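Local coordinates for Non-structural protein 3 (Porcine deltacoronavirus, PDB 6LN0) that probably binds ADP-ribose through a macro domain and processes the viral polyprotein through a papain-like protease domain, at residues 12-17 with 140-145; 114-119 with 148-153; 130-135 with 159-164; 165-170 with 183-188; 194-199 with 208-213. One frame throughout, in Å; residues are numbered along the deposited sequence.

Interaction 1: residues 12-17 with 140-145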
# COMPACT_ATOMS: atom_id res chain seq x y z
N THR A 12 -5.33 -24.99 -11.39
CA THR A 12 -4.45 -25.07 -12.54
C THR A 12 -3.07 -24.51 -12.22
O THR A 12 -2.94 -23.43 -11.64
CB THR A 12 -5.00 -24.30 -13.74
OG1 THR A 12 -4.86 -22.90 -13.50
CG2 THR A 12 -6.39 -24.62 -13.95
N LYS A 13 -2.04 -25.26 -12.63
CA LYS A 13 -0.66 -24.79 -12.58
C LYS A 13 -0.07 -25.01 -13.96
O LYS A 13 0.37 -26.11 -14.31
CB LYS A 13 0.12 -25.48 -11.47
CG LYS A 13 -0.33 -25.06 -10.05
CD LYS A 13 -0.40 -23.51 -9.87
CE LYS A 13 0.10 -23.04 -8.49
NZ LYS A 13 -1.01 -22.73 -7.53
N VAL A 14 -0.10 -23.93 -14.75
CA VAL A 14 0.47 -23.90 -16.09
C VAL A 14 1.98 -24.00 -16.01
O VAL A 14 2.61 -23.47 -15.08
CB VAL A 14 0.04 -22.58 -16.76
CG1 VAL A 14 0.73 -22.39 -18.08
CG2 VAL A 14 -1.46 -22.54 -16.91
N GLU A 15 2.59 -24.68 -16.98
CA GLU A 15 4.04 -24.70 -17.10
C GLU A 15 4.41 -24.53 -18.57
O GLU A 15 3.78 -25.12 -19.46
CB GLU A 15 4.64 -25.99 -16.52
CG GLU A 15 4.50 -27.24 -17.40
CD GLU A 15 4.45 -28.53 -16.59
OE1 GLU A 15 5.50 -29.22 -16.50
OE2 GLU A 15 3.37 -28.85 -16.04
N LEU A 16 5.42 -23.71 -18.82
CA LEU A 16 5.87 -23.41 -20.18
C LEU A 16 7.22 -24.07 -20.37
O LEU A 16 8.22 -23.63 -19.79
CB LEU A 16 5.96 -21.90 -20.40
CG LEU A 16 5.89 -21.50 -21.87
CD1 LEU A 16 5.23 -20.15 -21.97
CD2 LEU A 16 7.27 -21.45 -22.45
N VAL A 17 7.25 -25.12 -21.18
CA VAL A 17 8.44 -25.95 -21.33
C VAL A 17 9.14 -25.62 -22.64
O VAL A 17 8.53 -25.21 -23.64
CB VAL A 17 8.05 -27.43 -21.21
CG1 VAL A 17 9.18 -28.35 -21.63
CG2 VAL A 17 7.63 -27.72 -19.77
N LYS A 140 -6.76 -16.08 -21.15
CA LYS A 140 -8.18 -15.72 -21.18
C LYS A 140 -9.08 -16.96 -21.29
O LYS A 140 -10.23 -16.93 -20.82
CB LYS A 140 -8.46 -14.77 -22.35
CG LYS A 140 -8.14 -13.29 -22.07
CD LYS A 140 -8.38 -12.45 -23.32
CE LYS A 140 -7.94 -11.00 -23.12
NZ LYS A 140 -7.52 -10.39 -24.41
N ALA A 141 -8.59 -18.05 -21.89
CA ALA A 141 -9.42 -19.23 -22.10
C ALA A 141 -9.18 -20.32 -21.08
O ALA A 141 -10.08 -21.16 -20.87
CB ALA A 141 -9.20 -19.80 -23.50
N CYS A 142 -8.02 -20.34 -20.44
CA CYS A 142 -7.70 -21.42 -19.53
C CYS A 142 -8.63 -21.43 -18.33
O CYS A 142 -8.71 -20.42 -17.61
CB CYS A 142 -6.24 -21.27 -19.09
SG CYS A 142 -5.58 -22.73 -18.29
N PRO A 143 -9.39 -22.51 -18.10
CA PRO A 143 -10.20 -22.61 -16.89
C PRO A 143 -9.32 -22.72 -15.66
O PRO A 143 -8.12 -22.98 -15.73
CB PRO A 143 -11.01 -23.89 -17.10
CG PRO A 143 -11.05 -24.05 -18.60
CD PRO A 143 -9.72 -23.56 -19.09
N SER A 144 -9.95 -22.53 -14.49
CA SER A 144 -9.24 -22.42 -13.22
C SER A 144 -9.03 -23.76 -12.51
O SER A 144 -8.22 -23.83 -11.58
CB SER A 144 -9.98 -21.46 -12.28
OG SER A 144 -11.38 -21.67 -12.33
N ASP A 145 -9.70 -24.82 -12.95
CA ASP A 145 -9.69 -26.09 -12.22
C ASP A 145 -9.11 -27.24 -13.04
O ASP A 145 -9.34 -28.40 -12.71
CB ASP A 145 -11.10 -26.43 -11.76
CG ASP A 145 -12.10 -26.48 -12.91
OD1 ASP A 145 -11.88 -25.78 -13.92
OD2 ASP A 145 -13.10 -27.22 -12.79
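The carbonyl oxygen of Ser144 accepts the one hydrogen bond between strand 12-17 and the turn at 140-145, from the amide of Thr12 with N to O at 3.1 Å. The N-H points at the oxygen fairly well, at 155°, yet the nitrogen stands above the carbonyl plane by 46°, so the bond meets no lone pair squarely. The same oxygen is touched by the methyl of Thr12, whose CG2 lies 3.1 Å from Ser144 O. That methyl carries most of the side-chain contact: CG2 also comes within 3.0 Å of Pro143 O, a close approach, and within 3.5 Å of Asp145 N. The torsion explains why the methyl leads. With chi1 at 74°, OG1 is tucked between the backbone N and the carbonyl carbon, while CG2 swings out beside the N and fits against the turn.

Further along, the touch is light. CG2 of Val14 meets the sulfur of Cys142 at 4.3 Å; Cys142 is where the chain stops being helical after 131-141, and its CB points toward the strand. Val14 has a second neighbour in Trp162 of helix 158-165. Beyond the turn the chain pairs with the same strand, starting with backbone bonding between Lys13 and Gly147, so the Thr12 bond sits just ahead of regular pairing. Together these features are the helix-to-strand connection of an alpha/beta fold, here beside the edge strand 10-17 of the macro domain's central sheet.

Interaction 2: residues 114-119 with 148-153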
# COMPACT_ATOMS: atom_id res chain seq x y z
N PRO A 114 -11.25 -32.19 -18.02
CA PRO A 114 -10.18 -32.17 -17.02
C PRO A 114 -9.12 -33.23 -17.30
O PRO A 114 -9.19 -34.37 -16.83
CB PRO A 114 -10.93 -32.39 -15.70
CG PRO A 114 -12.13 -33.16 -16.11
CD PRO A 114 -12.49 -32.81 -17.51
N ALA A 115 -8.14 -32.82 -18.11
CA ALA A 115 -7.06 -33.67 -18.59
C ALA A 115 -5.78 -32.86 -18.56
O ALA A 115 -5.79 -31.63 -18.38
CB ALA A 115 -7.32 -34.19 -20.01
N HIS A 116 -4.65 -33.54 -18.77
CA HIS A 116 -3.36 -32.89 -18.89
C HIS A 116 -3.10 -32.56 -20.35
O HIS A 116 -2.89 -33.45 -21.18
CB HIS A 116 -2.23 -33.76 -18.35
CG HIS A 116 -0.87 -33.25 -18.73
ND1 HIS A 116 0.04 -34.01 -19.43
CD2 HIS A 116 -0.30 -32.03 -18.56
CE1 HIS A 116 1.13 -33.29 -19.64
NE2 HIS A 116 0.95 -32.08 -19.12
N TYR A 117 -3.06 -31.27 -20.66
CA TYR A 117 -2.88 -30.80 -22.02
C TYR A 117 -1.43 -30.43 -22.28
O TYR A 117 -0.75 -29.87 -21.42
CB TYR A 117 -3.77 -29.59 -22.28
CG TYR A 117 -5.24 -29.91 -22.31
CD1 TYR A 117 -5.85 -30.30 -23.50
CD2 TYR A 117 -6.02 -29.81 -21.17
CE1 TYR A 117 -7.20 -30.60 -23.55
CE2 TYR A 117 -7.37 -30.11 -21.22
CZ TYR A 117 -7.96 -30.50 -22.40
OH TYR A 117 -9.30 -30.79 -22.46
N VAL A 118 -0.95 -30.76 -23.48
CA VAL A 118 0.36 -30.34 -23.94
C VAL A 118 0.12 -29.54 -25.20
O VAL A 118 -0.45 -30.05 -26.17
CB VAL A 118 1.29 -31.53 -24.19
CG1 VAL A 118 2.61 -31.07 -24.69
CG2 VAL A 118 1.46 -32.33 -22.92
N ILE A 119 0.49 -28.26 -25.18
CA ILE A 119 0.08 -27.39 -26.27
C ILE A 119 1.29 -26.65 -26.84
O ILE A 119 1.90 -25.82 -26.15
CB ILE A 119 -1.01 -26.40 -25.80
CG1 ILE A 119 -2.06 -27.12 -24.96
CG2 ILE A 119 -1.68 -25.74 -26.98
CD1 ILE A 119 -3.37 -26.36 -24.84
N ARG A 148 -2.61 -29.59 -14.09
CA ARG A 148 -1.34 -29.30 -14.74
C ARG A 148 -1.52 -29.14 -16.25
O ARG A 148 -2.21 -29.95 -16.90
CB ARG A 148 -0.35 -30.42 -14.42
CG ARG A 148 0.94 -30.32 -15.17
CD ARG A 148 1.65 -31.68 -15.22
NE ARG A 148 2.93 -31.57 -15.91
CZ ARG A 148 3.44 -32.48 -16.74
NH1 ARG A 148 4.61 -32.25 -17.31
NH2 ARG A 148 2.80 -33.61 -17.00
N VAL A 149 -0.93 -28.08 -16.81
CA VAL A 149 -1.00 -27.77 -18.25
C VAL A 149 0.39 -27.41 -18.76
O VAL A 149 1.14 -26.68 -18.09
CB VAL A 149 -1.97 -26.62 -18.56
CG1 VAL A 149 -2.04 -26.40 -20.06
CG2 VAL A 149 -3.34 -26.92 -18.01
N THR A 150 0.74 -27.89 -19.95
CA THR A 150 2.08 -27.76 -20.50
C THR A 150 2.01 -27.08 -21.86
O THR A 150 1.42 -27.62 -22.80
CB THR A 150 2.73 -29.13 -20.65
OG1 THR A 150 2.95 -29.70 -19.36
CG2 THR A 150 4.05 -29.00 -21.38
N LEU A 151 2.61 -25.90 -21.97
CA LEU A 151 2.83 -25.28 -23.27
C LEU A 151 4.26 -25.51 -23.71
O LEU A 151 5.17 -25.70 -22.89
CB LEU A 151 2.55 -23.79 -23.26
CG LEU A 151 1.36 -23.25 -22.51
CD1 LEU A 151 1.89 -22.92 -21.16
CD2 LEU A 151 0.86 -22.00 -23.20
N VAL A 152 4.46 -25.47 -25.02
CA VAL A 152 5.70 -25.89 -25.65
C VAL A 152 6.12 -24.81 -26.63
O VAL A 152 5.31 -24.36 -27.44
CB VAL A 152 5.55 -27.24 -26.36
CG1 VAL A 152 6.84 -27.59 -27.11
CG2 VAL A 152 5.18 -28.33 -25.36
N THR A 153 7.40 -24.42 -26.56
CA THR A 153 7.84 -23.23 -27.28
C THR A 153 8.95 -23.53 -28.30
O THR A 153 8.66 -23.69 -29.49
CB THR A 153 8.25 -22.15 -26.26
OG1 THR A 153 8.75 -20.99 -26.92
CG2 THR A 153 9.27 -22.67 -25.20
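Strands 117-119 and 148-152 run parallel, 4.5 Å apart at closest and only 15° from alignment, and three backbone bonds tie them: Thr150 N to Tyr117 O at 2.9 Å, Ile119 N to Thr150 O at 2.6 Å, and Val152 N to Ile119 O at 2.8 Å. Thr150 therefore uses both its amide and its carbonyl toward this one neighbour. The two strands are the ends of a right-handed beta-alpha-beta crossover through helix 131-141, in the core of the macro domain sheet; Leu151 and Val149 turn to the helix side and pack on Phe138.

On the face of Val118 and Thr150, the valines touch, CG1 of Val118 lying 3.8 Å from CG2 of Val152. The imidazole of His116 is gripped more elaborately. Its NE2 meets Thr150 OG1 at 3.1 Å, at the ring edge and almost straight at 175°, and its ND1 bonds to Ser29. With both nitrogens engaged, the ring cannot easily rotate. Over one face the guanidinium of Arg148 lies flat, centres 4.0 Å apart and planes 10° from parallel, with NH2 toward the rim of the ring. A chain extended from CG to NE carries it there, while its NE pairs with Glu15 and its NH2 reaches the carbonyl of Lys25.

Interaction 3: residues 130-135 with 159-164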
# COMPACT_ATOMS: atom_id res chain seq x y z
N ASN A 130 1.20 -13.07 -33.50
CA ASN A 130 1.99 -12.51 -32.42
C ASN A 130 1.93 -13.44 -31.21
O ASN A 130 0.83 -13.68 -30.68
CB ASN A 130 1.46 -11.13 -32.07
CG ASN A 130 2.48 -10.29 -31.34
OD1 ASN A 130 3.22 -10.79 -30.50
ND2 ASN A 130 2.53 -9.00 -31.66
N PRO A 131 3.06 -13.97 -30.73
CA PRO A 131 3.00 -14.93 -29.61
C PRO A 131 2.50 -14.32 -28.32
O PRO A 131 2.05 -15.06 -27.44
CB PRO A 131 4.45 -15.39 -29.47
CG PRO A 131 5.23 -14.22 -29.91
CD PRO A 131 4.44 -13.61 -31.06
N VAL A 132 2.57 -13.00 -28.17
CA VAL A 132 2.01 -12.41 -26.96
C VAL A 132 0.49 -12.47 -26.99
O VAL A 132 -0.16 -12.63 -25.95
CB VAL A 132 2.54 -10.98 -26.74
CG1 VAL A 132 1.91 -10.00 -27.70
CG2 VAL A 132 2.32 -10.55 -25.29
N HIS A 133 -0.12 -12.40 -28.18
CA HIS A 133 -1.56 -12.59 -28.28
C HIS A 133 -1.95 -14.03 -28.01
O HIS A 133 -2.94 -14.29 -27.30
CB HIS A 133 -2.07 -12.14 -29.66
CG HIS A 133 -1.64 -10.76 -30.04
ND1 HIS A 133 -1.99 -10.17 -31.24
CD2 HIS A 133 -0.91 -9.84 -29.37
CE1 HIS A 133 -1.48 -8.96 -31.30
NE2 HIS A 133 -0.81 -8.73 -30.18
N SER A 134 -1.19 -14.98 -28.57
CA SER A 134 -1.46 -16.38 -28.31
C SER A 134 -1.35 -16.70 -26.82
O SER A 134 -2.24 -17.34 -26.25
CB SER A 134 -0.52 -17.28 -29.11
OG SER A 134 -1.13 -17.66 -30.33
N LEU A 135 -0.24 -16.31 -26.19
CA LEU A 135 -0.13 -16.57 -24.76
C LEU A 135 -1.22 -15.84 -23.98
O LEU A 135 -1.65 -16.32 -22.92
CB LEU A 135 1.26 -16.17 -24.27
CG LEU A 135 2.34 -17.24 -24.49
CD1 LEU A 135 3.52 -16.99 -23.61
CD2 LEU A 135 1.82 -18.65 -24.25
N LEU A 159 9.46 -17.45 -22.62
CA LEU A 159 9.33 -17.57 -21.17
C LEU A 159 9.20 -16.20 -20.52
O LEU A 159 8.59 -16.08 -19.45
CB LEU A 159 10.49 -18.40 -20.57
CG LEU A 159 10.05 -19.13 -19.27
CD1 LEU A 159 10.88 -20.39 -18.97
CD2 LEU A 159 10.01 -18.25 -17.99
N GLN A 160 9.74 -15.17 -21.17
CA GLN A 160 9.54 -13.80 -20.68
C GLN A 160 8.16 -13.28 -21.05
O GLN A 160 7.44 -12.74 -20.19
CB GLN A 160 10.61 -12.85 -21.23
CG GLN A 160 11.94 -12.94 -20.52
CD GLN A 160 13.05 -13.32 -21.47
OE1 GLN A 160 13.21 -12.70 -22.53
NE2 GLN A 160 13.82 -14.34 -21.11
N VAL A 161 7.78 -13.39 -22.33
CA VAL A 161 6.45 -12.96 -22.76
C VAL A 161 5.39 -13.57 -21.86
O VAL A 161 4.39 -12.93 -21.52
CB VAL A 161 6.23 -13.33 -24.24
CG1 VAL A 161 4.84 -12.96 -24.69
CG2 VAL A 161 7.27 -12.64 -25.10
N TRP A 162 5.63 -14.80 -21.40
CA TRP A 162 4.70 -15.44 -20.47
C TRP A 162 4.76 -14.77 -19.11
O TRP A 162 3.73 -14.39 -18.55
CB TRP A 162 5.02 -16.94 -20.36
CG TRP A 162 4.13 -17.71 -19.41
CD1 TRP A 162 4.54 -18.45 -18.34
CD2 TRP A 162 2.71 -17.83 -19.46
NE1 TRP A 162 3.45 -19.01 -17.70
CE2 TRP A 162 2.31 -18.65 -18.38
CE3 TRP A 162 1.72 -17.31 -20.31
CZ2 TRP A 162 0.98 -18.95 -18.12
CZ3 TRP A 162 0.39 -17.62 -20.06
CH2 TRP A 162 0.03 -18.43 -18.97
N ASP A 163 5.97 -14.63 -18.56
CA ASP A 163 6.13 -14.04 -17.24
C ASP A 163 5.55 -12.63 -17.16
O ASP A 163 4.93 -12.27 -16.15
CB ASP A 163 7.61 -14.04 -16.87
CG ASP A 163 7.84 -13.91 -15.38
OD1 ASP A 163 6.85 -13.98 -14.62
OD2 ASP A 163 9.01 -13.74 -14.98
N ALA A 164 5.72 -11.83 -18.21
CA ALA A 164 5.18 -10.47 -18.21
C ALA A 164 3.65 -10.47 -18.20
O ALA A 164 3.03 -9.72 -17.44
CB ALA A 164 5.70 -9.70 -19.42
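Leu135 drives its CD1 methyl against helix 159-164, reaching CB of Trp162 at 3.6 Å, and this is the tight, buried end of the contact. The indole runs alongside the leucine rather than stacking on it, its CE3/CZ3 side turned to that residue: CE3 lies 3.8 Å from the same CD1, and the carbonyl oxygen of Leu135 sits at the ring's edge, in its plane, 3.7 Å from CZ3. Trp162 holds CG anti to its backbone N (chi1 179°), which brings the ring beside helix 131-135. Leu16 of strand 10-17 and Leu165 also pack on Leu135.

Toward the start of the first helix, nearer to solvent, the contact is close but narrow. CG1 of Val161 meets CG2 of Val132 at 3.5 Å, the two side chains crossing at about a right angle. The loose part is Pro131, whose O stays 4.4 Å from Val161 CG1. At the exposed end, Asn130 caps the helix, its OD1 accepting from Val132 N at 3.3 Å, and Gln160 on the far helix faces outward.

The segment axes stay 9.7 Å apart at closest and cross at -51°. Aliphatic carbons carry the contact, with one carbonyl at the indole edge; since no polar side chain pairs across the two segments, it probably rests on apolar fit and exclusion of water.

Interaction 4: residues 165-170 with 183-188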
# COMPACT_ATOMS: atom_id res chain seq x y z
N LEU A 165 3.04 -11.32 -19.02
CA LEU A 165 1.59 -11.38 -19.12
C LEU A 165 0.91 -11.81 -17.82
O LEU A 165 -0.30 -11.62 -17.69
CB LEU A 165 1.19 -12.34 -20.25
CG LEU A 165 1.11 -11.68 -21.62
CD1 LEU A 165 1.05 -12.73 -22.71
CD2 LEU A 165 -0.09 -10.76 -21.70
N ASN A 166 1.65 -12.38 -16.87
CA ASN A 166 1.11 -12.75 -15.57
C ASN A 166 1.65 -11.86 -14.46
O ASN A 166 1.66 -12.26 -13.29
CB ASN A 166 1.40 -14.22 -15.28
CG ASN A 166 1.04 -15.11 -16.46
OD1 ASN A 166 1.90 -15.77 -17.05
ND2 ASN A 166 -0.24 -15.09 -16.84
N ARG A 167 2.08 -10.65 -14.80
CA ARG A 167 2.54 -9.68 -13.82
C ARG A 167 1.87 -8.35 -14.10
O ARG A 167 1.61 -7.99 -15.26
CB ARG A 167 4.05 -9.56 -13.85
CG ARG A 167 4.74 -10.82 -13.37
CD ARG A 167 6.22 -10.78 -13.61
NE ARG A 167 6.93 -10.52 -12.36
CZ ARG A 167 7.80 -11.35 -11.80
NH1 ARG A 167 8.09 -12.51 -12.39
NH2 ARG A 167 8.39 -11.01 -10.66
N THR A 168 1.57 -7.63 -13.03
CA THR A 168 0.95 -6.32 -13.09
C THR A 168 1.95 -5.27 -12.62
O THR A 168 2.71 -5.49 -11.67
CB THR A 168 -0.33 -6.28 -12.25
OG1 THR A 168 -0.13 -7.00 -11.03
CG2 THR A 168 -1.50 -6.92 -13.01
N ILE A 169 1.97 -4.13 -13.31
CA ILE A 169 2.94 -3.07 -13.06
C ILE A 169 2.43 -2.17 -11.94
O ILE A 169 1.34 -1.59 -12.03
CB ILE A 169 3.19 -2.28 -14.35
CG1 ILE A 169 3.44 -3.26 -15.50
CG2 ILE A 169 4.37 -1.36 -14.18
CD1 ILE A 169 4.72 -4.04 -15.33
N VAL A 170 3.22 -2.04 -10.87
CA VAL A 170 2.81 -1.36 -9.65
C VAL A 170 3.84 -0.31 -9.28
O VAL A 170 5.05 -0.60 -9.26
CB VAL A 170 2.64 -2.35 -8.49
CG1 VAL A 170 2.14 -1.60 -7.24
CG2 VAL A 170 1.72 -3.48 -8.88
N ALA A 183 7.03 -4.97 -11.46
CA ALA A 183 6.15 -5.94 -12.09
C ALA A 183 5.93 -7.06 -11.08
O ALA A 183 6.87 -7.80 -10.77
CB ALA A 183 6.77 -6.49 -13.37
N LEU A 184 4.72 -7.19 -10.56
CA LEU A 184 4.49 -8.12 -9.47
C LEU A 184 3.56 -9.24 -9.91
O LEU A 184 2.64 -9.01 -10.72
CB LEU A 184 3.88 -7.41 -8.25
CG LEU A 184 4.72 -6.34 -7.55
CD1 LEU A 184 3.90 -5.71 -6.43
CD2 LEU A 184 6.01 -6.90 -7.00
N THR A 185 3.81 -10.45 -9.40
CA THR A 185 2.86 -11.54 -9.58
C THR A 185 1.73 -11.38 -8.57
O THR A 185 1.90 -10.75 -7.53
CB THR A 185 3.55 -12.90 -9.39
OG1 THR A 185 3.51 -13.29 -8.02
CG2 THR A 185 5.00 -12.85 -9.84
N PRO A 186 0.55 -11.95 -8.86
CA PRO A 186 -0.55 -11.85 -7.89
C PRO A 186 -0.12 -12.30 -6.50
O PRO A 186 -0.71 -11.89 -5.50
CB PRO A 186 -1.63 -12.76 -8.49
CG PRO A 186 -1.36 -12.71 -9.98
CD PRO A 186 0.14 -12.63 -10.11
N GLN A 187 0.93 -13.13 -6.42
CA GLN A 187 1.51 -13.45 -5.12
C GLN A 187 2.35 -12.31 -4.59
O GLN A 187 2.23 -11.92 -3.42
CB GLN A 187 2.35 -14.73 -5.21
CG GLN A 187 3.02 -15.09 -3.87
CD GLN A 187 2.01 -15.39 -2.77
OE1 GLN A 187 0.82 -15.62 -3.03
NE2 GLN A 187 2.47 -15.39 -1.52
N GLY A 188 3.24 -11.76 -5.43
CA GLY A 188 4.07 -10.65 -4.99
C GLY A 188 3.27 -9.45 -4.53
O GLY A 188 3.69 -8.73 -3.62
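A beta hairpin, strands 168-173 and 180-184, is joined here at its open end, with helix 186-192 starting right after it; the surrounding four-stranded sheet is consistent with the ubiquitin-like domain that precedes the catalytic part of coronavirus papain-like proteases. Thr168 and Leu184 form an antiparallel hydrogen-bonded pair, Thr168 N to Leu184 O and Leu184 N to Thr168 O, both 2.9 Å. The neighbouring pair, Ile169 with Ala183, is non-hydrogen-bonded, and CD1 of Ile169 packs on CB of Ala183 at 3.7 Å. On the other face CG2 of Val170 and CD1 of Leu184 touch at 4.0 Å, their side chains nearly perpendicular.

Just before the first strand, Arg167 adds a side-chain bond. Its NE donates to Ala183 O at 3.2 Å and 165°; the oxygen lies in the guanidinium plane, but the nitrogen stands well above the plane of the carbonyl. A bend at chi3 (104°) turns the group this way, and NH1 goes on to a salt bridge with Asp163. The methyl of Thr185 sits centrally over one face of the guanidinium. That leaves OG1, placed by chi1 of 89°, to cap helix 186-192, accepting from Gly188 N at 3.0 Å.

Interaction 5: residues 194-199 with 208-213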
# COMPACT_ATOMS: atom_id res chain seq x y z
N LEU A 194 0.67 -3.61 -0.22
CA LEU A 194 0.33 -2.33 -0.81
C LEU A 194 -0.72 -1.64 0.03
O LEU A 194 -1.74 -2.24 0.38
CB LEU A 194 -0.17 -2.52 -2.24
CG LEU A 194 0.94 -3.19 -3.04
CD1 LEU A 194 0.61 -3.20 -4.51
CD2 LEU A 194 2.26 -2.47 -2.76
N PHE A 195 -0.46 -0.38 0.37
CA PHE A 195 -1.32 0.43 1.22
C PHE A 195 -1.80 1.67 0.47
O PHE A 195 -0.99 2.42 -0.10
CB PHE A 195 -0.60 0.82 2.51
CG PHE A 195 -1.51 1.34 3.57
CD1 PHE A 195 -2.36 0.48 4.25
CD2 PHE A 195 -1.53 2.68 3.90
CE1 PHE A 195 -3.21 0.96 5.23
CE2 PHE A 195 -2.37 3.17 4.89
CZ PHE A 195 -3.21 2.31 5.55
N ASP A 196 -3.10 1.88 0.49
CA ASP A 196 -3.88 2.89 -0.22
C ASP A 196 -3.84 4.27 0.43
O ASP A 196 -4.28 5.25 -0.18
CB ASP A 196 -5.33 2.40 -0.24
CG ASP A 196 -6.17 3.11 -1.23
OD1 ASP A 196 -5.68 3.33 -2.37
OD2 ASP A 196 -7.33 3.42 -0.88
N GLY A 197 -3.34 4.38 1.66
CA GLY A 197 -3.60 5.51 2.50
C GLY A 197 -4.73 5.29 3.48
O GLY A 197 -4.77 5.96 4.52
N GLU A 198 -5.63 4.35 3.19
CA GLU A 198 -6.71 3.94 4.08
C GLU A 198 -6.67 2.46 4.43
O GLU A 198 -6.95 2.09 5.57
CB GLU A 198 -8.07 4.28 3.45
CG GLU A 198 -9.04 5.02 4.38
CD GLU A 198 -8.62 6.46 4.70
OE1 GLU A 198 -8.20 6.73 5.86
OE2 GLU A 198 -8.71 7.33 3.80
N ASP A 199 -6.31 1.61 3.48
CA ASP A 199 -6.44 0.16 3.63
C ASP A 199 -5.51 -0.52 2.64
O ASP A 199 -5.07 0.09 1.66
CB ASP A 199 -7.89 -0.26 3.42
CG ASP A 199 -8.55 0.50 2.28
OD1 ASP A 199 -8.02 0.42 1.14
OD2 ASP A 199 -9.56 1.19 2.52
N GLN A 208 -1.01 4.52 -10.12
CA GLN A 208 -1.18 5.03 -8.77
C GLN A 208 -0.04 4.54 -7.88
O GLN A 208 0.46 3.42 -8.04
CB GLN A 208 -2.54 4.60 -8.22
CG GLN A 208 -2.72 4.77 -6.73
CD GLN A 208 -4.15 4.54 -6.29
OE1 GLN A 208 -5.07 4.59 -7.11
NE2 GLN A 208 -4.35 4.30 -4.99
N ILE A 209 0.38 5.39 -6.95
CA ILE A 209 1.50 5.10 -6.08
C ILE A 209 0.96 4.55 -4.77
O ILE A 209 0.04 5.13 -4.18
CB ILE A 209 2.35 6.34 -5.85
CG1 ILE A 209 2.82 6.92 -7.18
CG2 ILE A 209 3.51 6.01 -4.95
CD1 ILE A 209 3.68 8.15 -6.99
N TYR A 210 1.54 3.45 -4.31
CA TYR A 210 1.10 2.77 -3.11
C TYR A 210 2.24 2.73 -2.12
O TYR A 210 3.42 2.64 -2.50
CB TYR A 210 0.61 1.33 -3.41
CG TYR A 210 -0.65 1.27 -4.23
CD1 TYR A 210 -1.90 1.30 -3.61
CD2 TYR A 210 -0.61 1.18 -5.62
CE1 TYR A 210 -3.05 1.26 -4.35
CE2 TYR A 210 -1.75 1.14 -6.36
CZ TYR A 210 -2.98 1.17 -5.72
OH TYR A 210 -4.14 1.13 -6.46
N LEU A 211 1.90 2.80 -0.84
CA LEU A 211 2.90 2.60 0.20
C LEU A 211 3.16 1.10 0.31
O LEU A 211 2.23 0.31 0.52
CB LEU A 211 2.41 3.18 1.53
CG LEU A 211 3.41 3.21 2.70
CD1 LEU A 211 4.62 4.10 2.39
CD2 LEU A 211 2.74 3.68 3.97
N GLU A 212 4.41 0.71 0.13
CA GLU A 212 4.84 -0.66 0.39
C GLU A 212 5.15 -0.77 1.87
O GLU A 212 6.17 -0.27 2.33
CB GLU A 212 6.05 -1.00 -0.46
CG GLU A 212 6.80 -2.24 0.01
CD GLU A 212 7.40 -3.02 -1.15
OE1 GLU A 212 7.27 -2.53 -2.31
OE2 GLU A 212 7.97 -4.12 -0.91
N VAL A 213 4.27 -1.40 2.62
CA VAL A 213 4.45 -1.40 4.07
C VAL A 213 5.43 -2.49 4.45
O VAL A 213 5.05 -3.64 4.71
CB VAL A 213 3.09 -1.53 4.78
CG1 VAL A 213 3.27 -1.62 6.30
CG2 VAL A 213 2.20 -0.36 4.40
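Phe195 lays its CB against the CG2 methyl of Val213 at 3.6 Å and against CB of Leu211 at 3.9 Å, so that one side of the short strand is a run of apolar contacts. CG anti to the backbone N (chi1 -165°) carries the ring itself away from the other strand. Between Phe195 and Leu211 the backbones form an antiparallel hydrogen-bonded pair: Phe195 N reaches Leu211 O at 2.8 Å and Leu211 N returns to Phe195 O at 3.0 Å.

Tyr210 closes the opposite face. Its CB packs on CB of Leu194 at 4.1 Å, one side chain set square to the other, and the carbonyl oxygen of Phe195 lies at the ring's edge near its plane. The Gln208 chain runs over a face of the Tyr210 ring, and its NE2 offers a weak, bent bond (121°) to Asp196 OD1 at 3.1 Å, carboxylate and amide nearly coplanar. The hydroxyl of Tyr210 is taken by the amide of Lys205. Residues 196-199 turn tightly, Asp196 N bonding back to Asp199 O.

Strand 194-195 is an edge strand of its four-stranded sheet. Leu194 rests on Val170 and Thr172 of strand 168-173, two strands over, while Phe195 points its ring to Leu228 and Cys232 of helix 228-237.

In the fold
Interactions 1, 2 and 3 belong to the macro domain and are threaded through one another along the chain, their segments alternating. Interactions 1 and 2 share its sheet, centres about 8 Å apart, where strands 10-17 and 146-152 are neighbours; interactions 1 and 3 share helix 131-141. Leu135, Leu16, Leu151 and Trp162 bring all three into one apolar core. Interactions 4 and 5 follow in series in the next sheet, centres about 16 Å apart, and meet where Val170 packs on Leu194. Helix 158-165 leads directly into strand 168-173, and Leu165 packs on Val132 and Leu135, which suggests that the macro domain is coupled closely to the sheet that follows.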